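Local coordinates for cell division protein FtsX (PDB 6HE6), which forms with FtsE an ABC transporter complex of cell division, needed for normal growth and cell shape, and interacts through its extracellular loop with the peptidoglycan hydrolase PcsB, at residues Asp73-Lys76 and Ile77-Gly80. Numbering follows the deposited sequence.
With CAT (dodecane-trimethylamine), chain C.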
loop_
_atom_site.group_PDB
_atom_site.type_symbol
_atom_site.label_atom_id
_atom_site.label_comp_id
_atom_site.label_asym_id
_atom_site.label_seq_id
_atom_site.Cartn_x
_atom_site.Cartn_y
_atom_site.Cartn_z
ATOM N N ASP A 73 -17.674 15.713 -6.523
ATOM C CA ASP A 73 -16.806 16.700 -5.879
ATOM C C ASP A 73 -16.058 16.197 -4.631
ATOM O O ASP A 73 -16.356 15.116 -4.111
ATOM C CB ASP A 73 -17.713 17.917 -5.574
ATOM C CG ASP A 73 -17.093 18.929 -4.637
ATOM O OD1 ASP A 73 -15.936 19.332 -4.883
ATOM O OD2 ASP A 73 -17.756 19.327 -3.651
ATOM N N ASN A 74 -15.094 16.971 -4.126
ATOM C CA ASN A 74 -14.496 16.645 -2.833
ATOM C C ASN A 74 -15.565 16.532 -1.731
ATOM O O ASN A 74 -16.693 17.030 -1.846
ATOM C CB ASN A 74 -13.449 17.685 -2.415
ATOM C CG ASN A 74 -13.905 19.112 -2.650
ATOM O OD1 ASN A 74 -13.593 19.718 -3.679
ATOM N ND2 ASN A 74 -14.683 19.646 -1.708
ATOM N N TRP A 75 -15.186 15.861 -0.642
ATOM C CA TRP A 75 -16.100 15.574 0.463
ATOM C C TRP A 75 -15.830 16.604 1.542
ATOM O O TRP A 75 -15.082 16.365 2.491
ATOM C CB TRP A 75 -15.897 14.171 0.986
ATOM C CG TRP A 75 -16.054 13.138 -0.038
ATOM C CD1 TRP A 75 -15.854 13.259 -1.382
ATOM C CD2 TRP A 75 -16.452 11.806 0.187
ATOM N NE1 TRP A 75 -16.094 12.074 -2.003
ATOM C CE2 TRP A 75 -16.468 11.160 -1.060
ATOM C CE3 TRP A 75 -16.808 11.091 1.327
ATOM C CZ2 TRP A 75 -16.820 9.832 -1.204
ATOM C CZ3 TRP A 75 -17.161 9.775 1.186
ATOM C CH2 TRP A 75 -17.163 9.154 -0.073
ATOM N N LYS A 76 -16.493 17.752 1.388
ATOM C CA LYS A 76 -16.063 19.000 2.009
ATOM C C LYS A 76 -16.040 18.914 3.525
ATOM O O LYS A 76 -15.227 19.585 4.172
ATOM C CB LYS A 76 -16.986 20.147 1.563
ATOM C CG LYS A 76 -17.207 21.290 2.597
ATOM C CD LYS A 76 -18.436 22.157 2.273
ATOM C CE LYS A 76 -19.748 21.462 2.656
ATOM N NZ LYS A 76 -20.942 21.935 1.897
ATOM N N ILE A 77 -16.926 18.122 4.123
ATOM C CA ILE A 77 -17.062 18.267 5.567
ATOM C C ILE A 77 -15.841 17.711 6.298
ATOM O O ILE A 77 -15.581 18.101 7.442
ATOM C CB ILE A 77 -18.379 17.634 6.036
ATOM C CG1 ILE A 77 -18.258 16.118 6.067
ATOM C CG2 ILE A 77 -19.539 18.067 5.125
ATOM C CD1 ILE A 77 -19.362 15.441 6.833
ATOM N N PHE A 78 -15.049 16.856 5.638
ATOM C CA PHE A 78 -13.849 16.274 6.229
ATOM C C PHE A 78 -12.569 17.025 5.881
ATOM O O PHE A 78 -11.480 16.502 6.128
ATOM C CB PHE A 78 -13.686 14.825 5.789
ATOM C CG PHE A 78 -14.870 13.979 6.061
ATOM C CD1 PHE A 78 -15.205 13.646 7.360
ATOM C CD2 PHE A 78 -15.651 13.501 5.012
ATOM C CE1 PHE A 78 -16.308 12.859 7.620
ATOM C CE2 PHE A 78 -16.753 12.719 5.261
ATOM C CZ PHE A 78 -17.082 12.394 6.571
ATOM N N GLU A 79 -12.660 18.233 5.323
ATOM C CA GLU A 79 -11.451 18.848 4.777
ATOM C C GLU A 79 -10.461 19.274 5.865
ATOM O O GLU A 79 -9.252 19.338 5.609
ATOM C CB GLU A 79 -11.826 20.033 3.883
ATOM C CG GLU A 79 -12.375 19.643 2.485
ATOM C CD GLU A 79 -11.425 18.763 1.653
ATOM O OE1 GLU A 79 -10.480 19.309 1.037
ATOM O OE2 GLU A 79 -11.636 17.528 1.596
ATOM N N GLY A 80 -10.929 19.567 7.078
ATOM C CA GLY A 80 -9.952 19.948 8.085
ATOM C C GLY A 80 -9.264 18.798 8.792
ATOM O O GLY A 80 -8.302 19.021 9.529
HETATM C C1 CAT C . -9.146 14.452 4.403
HETATM C C2 CAT C . -10.329 13.878 3.607
HETATM C C3 CAT C . -10.592 12.409 3.980
HETATM C C4 CAT C . -12.050 11.982 3.737
HETATM C C5 CAT C . -12.199 10.478 4.024
HETATM C C6 CAT C . -13.657 9.995 4.114
HETATM C C7 CAT C . -13.872 9.331 5.478
HETATM C C8 CAT C . -14.976 8.268 5.499
HETATM C C9 CAT C . -14.544 7.180 6.490
HETATM C C10 CAT C . -15.715 6.308 6.933
HETATM C C11 CAT C . -15.234 4.856 7.032
HETATM C C12 CAT C . -15.617 4.258 8.386
HETATM C CA1 CAT C . -6.984 15.505 4.314
HETATM C CB1 CAT C . -7.747 14.148 2.521
HETATM C CC1 CAT C . -8.724 16.290 2.940
HETATM N NE1 CAT C . -8.158 15.095 3.545
#
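Trp75 and Phe78 meet along one side of a tight helical turn. The methylene CB of Trp75 lies 4.1 Å from CD2 of Phe78, and the Phe78 edge atom CE2 comes up beside the indole, near its plane. The two residues are three apart, and in both CG is anti to the carbonyl carbon (chi1 -57° in Trp75, -54° in Phe78); together these bring the rings to the same side. One face of the Phe78 ring carries CG1 of Ile77, 3.7 Å above the plane and over its centre. The opposite face meets C6 of the bound dodecane-trimethylamine, so the ring sits between Ile77 and the ligand's alkyl chain. Nearer the backbone, the ligand's C4 is 3.9 Å from Phe78 CB.

The turn is a short 3-10 piece at Lys76 and Ile77, in the surface loop between helix 60-70 and strand 88-93 of the FtsX extracellular domain. Two i+3 backbone bonds close it. Phe78 N donates to Trp75 O at 3.2 Å, and Glu79 N to Lys76 O at 3.1 Å.

Glu79 folds back over the turn. Its chain bends at chi2 (-57°), and CG packs 3.3 Å from Lys76 O. The carboxylate then faces the ligand's head group, with OE2 3.4 Å from the methyl CC1. This placement probably helps balance the charge of the trimethylammonium. Tyr64 of helix 60-70 ties the loop back to that helix: its OH hydrogen-bonds to Trp75 N, and its side chain touches both Asn74 and Glu79. Tyr64, Phe78 and Glu79 share the ligand pocket with Asp81, Asn83 and Pro84.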